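Local coordinates for PadR family transcriptional regulator (Streptococcus pneumoniae, PDB 5ZQH), which probably binds operator DNA as a dimer through a winged helix-turn-helix domain to regulate transcription, at residues K50-Q55 with D69-S74; L14-Q19 with V28-E33; Q19-G24 with D60-P65. All blocks are in the same frame, centred on the assembly; numbering follows the deposited sequence.

Contact 1: K50-Q55 with D69-S74; sequences KLEKNQ and DRKYFS
Glu52, in the last turn of helix 45-53, and Lys71, on strand 69-75, approach each other from opposite directions and form a salt bridge. The bridge is a loose one. Lys71 NZ stands 3.4 Å from Glu52 OE1, a weak hydrogen bond, and 3.6 Å from Glu52 OE2, so the ammonium group lies almost evenly between the two oxygens and is not drawn onto one of them. Both chains start alike, CG lying anti to the backbone N (chi1 -168° in Glu52); Glu52 then continues extended to the carboxylate, whereas Lys71 bends at chi3 (-101°) before presenting its amine. Since both groups are only partly buried, the attraction is probably softened by solvent.

Phe73, two residues further along the strand and buried, adds a second neighbour to Glu52 OE1. Its CB points toward the helix, as that of Lys71 does, and the ring offers its edge: Glu52 OE1 sits near the ring plane, 4.1 Å from Phe73 CE1. Carboxylate and ring planes are 81° apart, and the two side chains cross at about a right angle. The oxygen therefore faces the positive rim of the ring and not its electron-rich face. Phe73 also packs on Leu48 and Ile57, which places it in the buried layer.

The nearest CA atoms, those of Glu52 and Phe73, are 8.4 Å apart, and the contacts between the segments are made by side chains. Just past Glu52 the helix closes in a Schellman motif, with Gln55 at positive phi. The arrangement joins the end of a helix to the second strand of the beta-hairpin that follows it, as in the winged helix-turn-helix fold of PadR regulators, where helix 45-53 corresponds to the probable recognition helix and the hairpin to the wing.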
loop_
_atom_site.group_PDB
_atom_site.type_symbol
_atom_site.label_atom_id
_atom_site.label_comp_id
_atom_site.label_asym_id
_atom_site.label_seq_id
_atom_site.Cartn_x
_atom_site.Cartn_y
_atom_site.Cartn_z
ATOM N N LYS A 50 -16.053 -0.426 -7.709
ATOM C CA LYS A 50 -15.935 0.283 -6.434
ATOM C C LYS A 50 -15.744 1.787 -6.620
ATOM O O LYS A 50 -16.446 2.579 -5.988
ATOM C CB LYS A 50 -14.807 -0.312 -5.585
ATOM C CG LYS A 50 -14.767 0.171 -4.135
ATOM C CD LYS A 50 -13.821 -0.667 -3.287
ATOM C CE LYS A 50 -12.382 -0.184 -3.383
ATOM N NZ LYS A 50 -11.426 -1.317 -3.539
ATOM N N LEU A 51 -14.799 2.153 -7.490
ATOM C CA LEU A 51 -14.493 3.537 -7.846
ATOM C C LEU A 51 -15.679 4.277 -8.475
ATOM O O LEU A 51 -15.915 5.438 -8.153
ATOM C CB LEU A 51 -13.292 3.570 -8.800
ATOM C CG LEU A 51 -11.803 3.637 -8.418
ATOM C CD1 LEU A 51 -11.439 3.098 -7.037
ATOM C CD2 LEU A 51 -11.009 2.914 -9.498
ATOM N N GLU A 52 -16.422 3.611 -9.366
ATOM C CA GLU A 52 -17.618 4.210 -9.987
ATOM C C GLU A 52 -18.717 4.490 -8.951
ATOM O O GLU A 52 -19.308 5.575 -8.942
ATOM C CB GLU A 52 -18.160 3.337 -11.132
ATOM C CG GLU A 52 -19.212 4.034 -11.997
ATOM C CD GLU A 52 -19.892 3.132 -13.024
ATOM O OE1 GLU A 52 -19.654 1.900 -13.037
ATOM O OE2 GLU A 52 -20.683 3.670 -13.838
ATOM N N LYS A 53 -18.966 3.505 -8.088
ATOM C CA LYS A 53 -19.937 3.606 -6.992
ATOM C C LYS A 53 -19.513 4.663 -5.955
ATOM O O LYS A 53 -20.359 5.394 -5.428
ATOM C CB LYS A 53 -20.183 2.207 -6.381
ATOM C CG LYS A 53 -21.085 2.137 -5.153
ATOM C CD LYS A 53 -20.230 1.881 -3.920
ATOM C CE LYS A 53 -20.657 2.717 -2.726
ATOM N NZ LYS A 53 -19.547 2.794 -1.734
ATOM N N ASN A 54 -18.203 4.754 -5.700
ATOM C CA ASN A 54 -17.610 5.816 -4.868
ATOM C C ASN A 54 -17.685 7.222 -5.479
ATOM O O ASN A 54 -17.335 8.206 -4.814
ATOM C CB ASN A 54 -16.137 5.504 -4.567
ATOM C CG ASN A 54 -15.953 4.442 -3.497
ATOM O OD1 ASN A 54 -16.902 4.036 -2.813
ATOM N ND2 ASN A 54 -14.710 3.983 -3.348
ATOM N N GLN A 55 -18.123 7.301 -6.740
ATOM C CA GLN A 55 -18.173 8.540 -7.535
ATOM C C GLN A 55 -16.785 9.180 -7.738
ATOM O O GLN A 55 -16.657 10.400 -7.800
ATOM C CB GLN A 55 -19.201 9.546 -6.966
ATOM C CG GLN A 55 -20.663 9.144 -7.137
ATOM C CD GLN A 55 -21.626 10.030 -6.357
ATOM O OE1 GLN A 55 -21.494 11.260 -6.335
ATOM N NE2 GLN A 55 -22.612 9.405 -5.716
ATOM N N ASP A 69 -19.601 0.070 -29.178
ATOM C CA ASP A 69 -19.733 0.890 -27.979
ATOM C C ASP A 69 -19.161 0.182 -26.756
ATOM O O ASP A 69 -19.513 -0.968 -26.460
ATOM C CB ASP A 69 -21.199 1.273 -27.730
ATOM C CG ASP A 69 -21.651 2.477 -28.549
ATOM O OD1 ASP A 69 -20.803 3.213 -29.104
ATOM O OD2 ASP A 69 -22.879 2.690 -28.630
ATOM N N ARG A 70 -18.267 0.883 -26.067
ATOM C CA ARG A 70 -17.677 0.405 -24.827
ATOM C C ARG A 70 -17.918 1.439 -23.732
ATOM O O ARG A 70 -18.161 2.612 -24.027
ATOM C CB ARG A 70 -16.176 0.136 -25.016
ATOM C CG ARG A 70 -15.823 -1.062 -25.902
ATOM C CD ARG A 70 -15.967 -2.395 -25.172
ATOM N NE ARG A 70 -16.029 -3.529 -26.092
ATOM C CZ ARG A 70 -17.139 -3.965 -26.692
ATOM N NH1 ARG A 70 -18.310 -3.371 -26.484
ATOM N NH2 ARG A 70 -17.083 -5.004 -27.514
ATOM N N LYS A 71 -17.874 0.993 -22.480
ATOM C CA LYS A 71 -18.033 1.874 -21.329
ATOM C C LYS A 71 -16.688 2.492 -20.936
ATOM O O LYS A 71 -15.879 1.854 -20.264
ATOM C CB LYS A 71 -18.657 1.117 -20.150
ATOM C CG LYS A 71 -19.198 2.025 -19.057
ATOM C CD LYS A 71 -19.306 1.306 -17.722
ATOM C CE LYS A 71 -20.730 0.880 -17.419
ATOM N NZ LYS A 71 -20.897 0.730 -15.946
ATOM N N TYR A 72 -16.468 3.737 -21.361
ATOM C CA TYR A 72 -15.240 4.468 -21.056
ATOM C C TYR A 72 -15.289 5.110 -19.673
ATOM O O TYR A 72 -16.251 5.797 -19.327
ATOM C CB TYR A 72 -14.966 5.535 -22.117
ATOM C CG TYR A 72 -14.308 5.020 -23.372
ATOM C CD1 TYR A 72 -15.075 4.542 -24.441
ATOM C CD2 TYR A 72 -12.917 5.019 -23.503
ATOM C CE1 TYR A 72 -14.479 4.080 -25.609
ATOM C CE2 TYR A 72 -12.307 4.551 -24.661
ATOM C CZ TYR A 72 -13.096 4.085 -25.712
ATOM O OH TYR A 72 -12.499 3.619 -26.862
ATOM N N PHE A 73 -14.241 4.873 -18.892
ATOM C CA PHE A 73 -14.107 5.457 -17.567
ATOM C C PHE A 73 -13.247 6.719 -17.605
ATOM O O PHE A 73 -12.159 6.724 -18.187
ATOM C CB PHE A 73 -13.532 4.440 -16.574
ATOM C CG PHE A 73 -14.384 3.215 -16.395
ATOM C CD1 PHE A 73 -15.560 3.264 -15.629
ATOM C CD2 PHE A 73 -14.018 2.002 -16.988
ATOM C CE1 PHE A 73 -16.349 2.134 -15.465
ATOM C CE2 PHE A 73 -14.808 0.868 -16.822
ATOM C CZ PHE A 73 -15.972 0.935 -16.061
ATOM N N SER A 74 -13.768 7.785 -17.001
ATOM C CA SER A 74 -13.057 9.061 -16.829
ATOM C C SER A 74 -13.187 9.533 -15.376
ATOM O O SER A 74 -14.156 9.177 -14.688
ATOM C CB SER A 74 -13.609 10.119 -17.782
ATOM O OG SER A 74 -15.004 10.273 -17.596
#

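Contact 2: L14-Q19 with V28-E33; sequences LDMIGQ and VQTLRE
With chi1 at -76° and the next two torsions near 180°, Met16 runs as a straight rod out of helix 3-19, and its sulfur and methyl group arrive at helix 24-34 between Thr30 and Leu31. Thr30 answers with its methyl: chi1 of -51° puts CG2 opposite the backbone N, facing Met16, while OG1 turns back to hydrogen-bond the carbonyl oxygen of Glu26 one helical turn earlier. The hydroxyl thus has its bond within its own helix, with Arg22 NE packed close by, and the surface offered to Met16 is largely apolar.

Met16 and Thr30 meet tip to tip, with SD of Met16 3.8 Å from CG2 of Thr30. The methionine CE goes a little further and rests 3.7 Å from the Thr30 backbone O. Leu31 comes in obliquely; its CB does not aim at the other helix, but its end bends closer, so that Leu31 CD1 lies 3.7 Å from Met16 SD and equally far from Met16 CE. The thioether therefore lies against two methyl groups and a carbonyl oxygen at van der Waals distance. The nearest CA atoms, of Met16 and Thr30, are 8.2 Å apart, a separation that the long methionine bridges.

Leu27 and Ala34 of helix 24-34 extend the packing round Met16, and Arg22 of strand 22-23 touches both Met16 and Thr30. Ile100 of the second subunit packs on Met16 as well, so the contact adjoins the dimer interface. Further round, Leu31 leans on Phe36 and Ile44 in the connection toward helix 45-53, while Ile17, next to Met16, reaches Leu48 of that helix.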
loop_
_atom_site.group_PDB
_atom_site.type_symbol
_atom_site.label_atom_id
_atom_site.label_comp_id
_atom_site.label_asym_id
_atom_site.label_seq_id
_atom_site.Cartn_x
_atom_site.Cartn_y
_atom_site.Cartn_z
ATOM N N LEU A 14 -6.488 4.657 -11.158
ATOM C CA LEU A 14 -6.920 6.055 -11.088
ATOM C C LEU A 14 -6.076 6.997 -11.961
ATOM O O LEU A 14 -6.634 7.829 -12.688
ATOM C CB LEU A 14 -6.929 6.523 -9.626
ATOM C CG LEU A 14 -8.201 6.932 -8.859
ATOM C CD1 LEU A 14 -9.518 6.446 -9.454
ATOM C CD2 LEU A 14 -8.077 6.535 -7.391
ATOM N N ASP A 15 -4.750 6.845 -11.899
ATOM C CA ASP A 15 -3.812 7.637 -12.710
ATOM C C ASP A 15 -3.983 7.393 -14.211
ATOM O O ASP A 15 -4.028 8.350 -14.988
ATOM C CB ASP A 15 -2.361 7.382 -12.278
ATOM C CG ASP A 15 -1.377 8.394 -12.863
ATOM O OD1 ASP A 15 -1.487 9.602 -12.550
ATOM O OD2 ASP A 15 -0.481 7.974 -13.625
ATOM N N MET A 16 -4.090 6.119 -14.599
ATOM C CA MET A 16 -4.296 5.711 -15.994
ATOM C C MET A 16 -5.569 6.290 -16.611
ATOM O O MET A 16 -5.551 6.728 -17.762
ATOM C CB MET A 16 -4.291 4.189 -16.126
ATOM C CG MET A 16 -2.910 3.570 -16.044
ATOM S SD MET A 16 -2.996 1.774 -16.017
ATOM C CE MET A 16 -1.251 1.372 -15.919
ATOM N N ILE A 17 -6.651 6.292 -15.828
ATOM C CA ILE A 17 -7.944 6.889 -16.196
ATOM C C ILE A 17 -7.833 8.419 -16.338
ATOM O O ILE A 17 -8.494 9.018 -17.194
ATOM C CB ILE A 17 -9.049 6.461 -15.191
ATOM C CG1 ILE A 17 -9.451 5.004 -15.437
ATOM C CG2 ILE A 17 -10.287 7.343 -15.272
ATOM C CD1 ILE A 17 -10.052 4.308 -14.227
ATOM N N GLY A 18 -6.984 9.028 -15.511
ATOM C CA GLY A 18 -6.650 10.455 -15.607
ATOM C C GLY A 18 -5.895 10.868 -16.861
ATOM O O GLY A 18 -6.221 11.896 -17.465
ATOM N N GLN A 19 -4.889 10.072 -17.241
ATOM C CA GLN A 19 -4.077 10.311 -18.446
ATOM C C GLN A 19 -4.928 10.234 -19.709
ATOM O O GLN A 19 -4.895 11.135 -20.552
ATOM C CB GLN A 19 -2.953 9.278 -18.569
ATOM C CG GLN A 19 -1.934 9.229 -17.439
ATOM C CD GLN A 19 -1.005 8.020 -17.547
ATOM O OE1 GLN A 19 -0.936 7.362 -18.599
ATOM N NE2 GLN A 19 -0.287 7.722 -16.462
ATOM N N VAL A 28 -6.958 -3.169 -18.367
ATOM C CA VAL A 28 -6.275 -4.420 -17.987
ATOM C C VAL A 28 -4.993 -4.610 -18.815
ATOM O O VAL A 28 -3.948 -4.997 -18.273
ATOM C CB VAL A 28 -7.219 -5.656 -18.085
ATOM C CG1 VAL A 28 -6.484 -6.968 -17.812
ATOM C CG2 VAL A 28 -8.392 -5.520 -17.120
ATOM N N GLN A 29 -5.074 -4.300 -20.111
ATOM C CA GLN A 29 -3.931 -4.433 -21.031
ATOM C C GLN A 29 -2.836 -3.408 -20.772
ATOM O O GLN A 29 -1.654 -3.732 -20.881
ATOM C CB GLN A 29 -4.382 -4.391 -22.497
ATOM C CG GLN A 29 -5.332 -5.517 -22.916
ATOM C CD GLN A 29 -4.710 -6.907 -22.876
ATOM O OE1 GLN A 29 -3.489 -7.069 -22.898
ATOM N NE2 GLN A 29 -5.556 -7.919 -22.826
ATOM N N THR A 30 -3.237 -2.186 -20.423
ATOM C CA THR A 30 -2.314 -1.117 -20.013
ATOM C C THR A 30 -1.609 -1.479 -18.701
ATOM O O THR A 30 -0.434 -1.169 -18.519
ATOM C CB THR A 30 -3.053 0.238 -19.896
ATOM O OG1 THR A 30 -3.797 0.471 -21.098
ATOM C CG2 THR A 30 -2.086 1.404 -19.700
ATOM N N LEU A 31 -2.336 -2.163 -17.818
ATOM C CA LEU A 31 -1.841 -2.615 -16.518
ATOM C C LEU A 31 -0.803 -3.736 -16.696
ATOM O O LEU A 31 0.267 -3.697 -16.076
ATOM C CB LEU A 31 -3.025 -3.074 -15.656
ATOM C CG LEU A 31 -3.347 -2.647 -14.216
ATOM C CD1 LEU A 31 -2.899 -1.250 -13.807
ATOM C CD2 LEU A 31 -4.846 -2.774 -14.016
ATOM N N ARG A 32 -1.116 -4.708 -17.554
ATOM C CA ARG A 32 -0.188 -5.790 -17.906
ATOM C C ARG A 32 1.123 -5.250 -18.496
ATOM O O ARG A 32 2.209 -5.668 -18.081
ATOM C CB ARG A 32 -0.842 -6.792 -18.871
ATOM C CG ARG A 32 -1.951 -7.648 -18.269
ATOM C CD ARG A 32 -2.297 -8.821 -19.173
ATOM N NE ARG A 32 -3.709 -9.217 -19.080
ATOM C CZ ARG A 32 -4.225 -10.051 -18.173
ATOM N NH1 ARG A 32 -3.465 -10.609 -17.230
ATOM N NH2 ARG A 32 -5.522 -10.327 -18.204
ATOM N N GLU A 33 0.999 -4.299 -19.428
ATOM C CA GLU A 33 2.135 -3.639 -20.092
ATOM C C GLU A 33 3.008 -2.779 -19.170
ATOM O O GLU A 33 4.155 -2.455 -19.520
ATOM C CB GLU A 33 1.639 -2.781 -21.258
ATOM C CG GLU A 33 1.659 -3.474 -22.610
ATOM C CD GLU A 33 1.035 -2.634 -23.712
ATOM O OE1 GLU A 33 1.292 -1.408 -23.752
ATOM O OE2 GLU A 33 0.278 -3.196 -24.544
#

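Contact 3: Q19-G24 with D60-P65; sequences QKERYG and DMRPSP
Glu21, just before the short strand 22-23, forms a salt bridge with Arg62 on strand 57-63; these are the outer two strands of the winged-helix sheet, with 69-75 between. This is the more solvent-facing side. Arg62 NE lies 3.1 Å from Glu21 OE2 with an N-H...O angle of 163°; Arg62 NH2 adds a weak bond to the same oxygen at 3.4 Å. Glu21 OE2 sits near the guanidinium plane, at its edge, but the donor comes from above the carboxylate, the two planes being 80° apart. This is not the coplanar, two-oxygen pairing. Tyr72 of the middle strand touches Glu21 and gives Arg62 a cation-pi partner as well. Lys20, exposed, has its NZ 5.0 Å from Arg62 NH2, two like charges without contact; it bonds instead to the backbone O of Glu21.

The packed side lies at Tyr23, the N-cap residue of helix 24-34, which meets buried Ser64 and stands edge-to-face with Tyr72. The approach of Ser64 to the Tyr23 ring is oblique. Ser64 directs OG to the carbonyl oxygen of Pro68, so what reaches the tyrosine is its CB, 3.8 Å from Tyr23 CE2.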
loop_
_atom_site.group_PDB
_atom_site.type_symbol
_atom_site.label_atom_id
_atom_site.label_comp_id
_atom_site.label_asym_id
_atom_site.label_seq_id
_atom_site.Cartn_x
_atom_site.Cartn_y
_atom_site.Cartn_z
ATOM N N GLN A 19 -4.889 10.072 -17.241
ATOM C CA GLN A 19 -4.077 10.311 -18.446
ATOM C C GLN A 19 -4.928 10.234 -19.709
ATOM O O GLN A 19 -4.895 11.135 -20.552
ATOM C CB GLN A 19 -2.953 9.278 -18.569
ATOM C CG GLN A 19 -1.934 9.229 -17.439
ATOM C CD GLN A 19 -1.005 8.020 -17.547
ATOM O OE1 GLN A 19 -0.936 7.362 -18.599
ATOM N NE2 GLN A 19 -0.287 7.722 -16.462
ATOM N N LYS A 20 -5.677 9.137 -19.826
ATOM C CA LYS A 20 -6.549 8.875 -20.964
ATOM C C LYS A 20 -7.783 8.091 -20.518
ATOM O O LYS A 20 -7.682 7.073 -19.826
ATOM C CB LYS A 20 -5.797 8.114 -22.061
ATOM C CG LYS A 20 -6.513 8.080 -23.400
ATOM C CD LYS A 20 -6.119 6.848 -24.197
ATOM C CE LYS A 20 -7.095 6.573 -25.336
ATOM N NZ LYS A 20 -8.408 6.005 -24.890
ATOM N N GLU A 21 -8.941 8.604 -20.922
ATOM C CA GLU A 21 -10.240 7.957 -20.784
ATOM C C GLU A 21 -10.179 6.537 -21.373
ATOM O O GLU A 21 -9.932 6.371 -22.575
ATOM C CB GLU A 21 -11.258 8.814 -21.536
ATOM C CG GLU A 21 -12.705 8.648 -21.123
ATOM C CD GLU A 21 -13.611 9.677 -21.775
ATOM O OE1 GLU A 21 -13.204 10.863 -21.870
ATOM O OE2 GLU A 21 -14.732 9.295 -22.195
ATOM N N ARG A 22 -10.380 5.526 -20.523
ATOM C CA ARG A 22 -10.212 4.116 -20.916
ATOM C C ARG A 22 -11.384 3.216 -20.529
ATOM O O ARG A 22 -12.008 3.427 -19.485
ATOM C CB ARG A 22 -8.933 3.545 -20.296
ATOM C CG ARG A 22 -7.662 3.851 -21.073
ATOM C CD ARG A 22 -6.500 3.007 -20.572
ATOM N NE ARG A 22 -5.242 3.370 -21.221
ATOM C CZ ARG A 22 -4.352 4.240 -20.744
ATOM N NH1 ARG A 22 -4.551 4.873 -19.589
ATOM N NH2 ARG A 22 -3.247 4.480 -21.437
ATOM N N TYR A 23 -11.666 2.212 -21.363
ATOM C CA TYR A 23 -12.625 1.157 -21.007
ATOM C C TYR A 23 -11.942 -0.069 -20.380
ATOM O O TYR A 23 -10.724 -0.232 -20.494
ATOM C CB TYR A 23 -13.581 0.795 -22.169
ATOM C CG TYR A 23 -12.988 0.143 -23.404
ATOM C CD1 TYR A 23 -12.855 -1.248 -23.496
ATOM C CD2 TYR A 23 -12.611 0.915 -24.510
ATOM C CE1 TYR A 23 -12.328 -1.847 -24.638
ATOM C CE2 TYR A 23 -12.092 0.324 -25.662
ATOM C CZ TYR A 23 -11.946 -1.054 -25.719
ATOM O OH TYR A 23 -11.429 -1.639 -26.851
ATOM N N GLY A 24 -12.742 -0.902 -19.709
ATOM C CA GLY A 24 -12.285 -2.056 -18.923
ATOM C C GLY A 24 -11.221 -2.963 -19.521
ATOM O O GLY A 24 -10.233 -3.269 -18.858
ATOM N N ASP A 60 -19.269 5.993 -19.168
ATOM C CA ASP A 60 -20.179 6.453 -20.226
ATOM C C ASP A 60 -19.959 5.654 -21.510
ATOM O O ASP A 60 -18.818 5.350 -21.875
ATOM C CB ASP A 60 -19.999 7.955 -20.495
ATOM C CG ASP A 60 -20.313 8.815 -19.277
ATOM O OD1 ASP A 60 -21.494 8.915 -18.879
ATOM O OD2 ASP A 60 -19.372 9.402 -18.716
ATOM N N MET A 61 -21.058 5.314 -22.182
ATOM C CA MET A 61 -21.019 4.502 -23.399
ATOM C C MET A 61 -20.687 5.353 -24.624
ATOM O O MET A 61 -21.382 6.333 -24.907
ATOM C CB MET A 61 -22.356 3.777 -23.609
ATOM C CG MET A 61 -22.723 2.744 -22.546
ATOM S SD MET A 61 -21.583 1.356 -22.335
ATOM C CE MET A 61 -21.460 0.693 -23.998
ATOM N N ARG A 62 -19.616 4.976 -25.329
ATOM C CA ARG A 62 -19.192 5.631 -26.582
ATOM C C ARG A 62 -18.379 4.685 -27.506
ATOM O O ARG A 62 -17.866 3.663 -27.024
ATOM C CB ARG A 62 -18.477 6.978 -26.310
ATOM C CG ARG A 62 -17.114 6.932 -25.640
ATOM C CD ARG A 62 -16.390 8.254 -25.862
ATOM N NE ARG A 62 -15.136 8.393 -25.115
ATOM C CZ ARG A 62 -13.921 8.084 -25.578
ATOM N NH1 ARG A 62 -13.752 7.582 -26.800
ATOM N NH2 ARG A 62 -12.856 8.272 -24.810
ATOM N N PRO A 63 -18.272 5.008 -28.827
ATOM C CA PRO A 63 -17.645 4.051 -29.757
ATOM C C PRO A 63 -16.129 3.894 -29.626
ATOM O O PRO A 63 -15.387 4.879 -29.721
ATOM C CB PRO A 63 -18.014 4.603 -31.151
ATOM C CG PRO A 63 -19.109 5.589 -30.920
ATOM C CD PRO A 63 -18.827 6.163 -29.564
ATOM N N SER A 64 -15.691 2.647 -29.425
ATOM C CA SER A 64 -14.271 2.270 -29.438
ATOM C C SER A 64 -13.662 2.419 -30.862
ATOM O O SER A 64 -14.419 2.614 -31.826
ATOM C CB SER A 64 -14.094 0.850 -28.867
ATOM O OG SER A 64 -14.663 -0.130 -29.714
ATOM N N PRO A 65 -12.305 2.343 -31.005
ATOM C CA PRO A 65 -11.710 2.678 -32.313
ATOM C C PRO A 65 -12.085 1.734 -33.465
ATOM O O PRO A 65 -11.896 2.095 -34.628
ATOM C CB PRO A 65 -10.195 2.622 -32.044
ATOM C CG PRO A 65 -10.053 2.714 -30.561
ATOM C CD PRO A 65 -11.251 1.985 -30.034
#

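How the contacts relate
From the N terminus, helix 3-19 leads into strand 22-23 and helix 24-34, and contact 2 closes this first short loop by pairing the two helices. Contact 3 opens at Gln19, where the first segment of contact 2 ends, and closes only at 60-65, so it crosses contact 2. Contact 1 opens after contact 2 has closed and ends at 69-74, beyond the close of contact 3, which it therefore also crosses. Contacts 1 and 3 meet in one sheet, where Phe73 N lies 2.7 Å from Arg22 O. Contact 2 joins two helices, contact 1 ties helix 45-53 to the hairpin, and contact 3 ties the 19-24 turn to it.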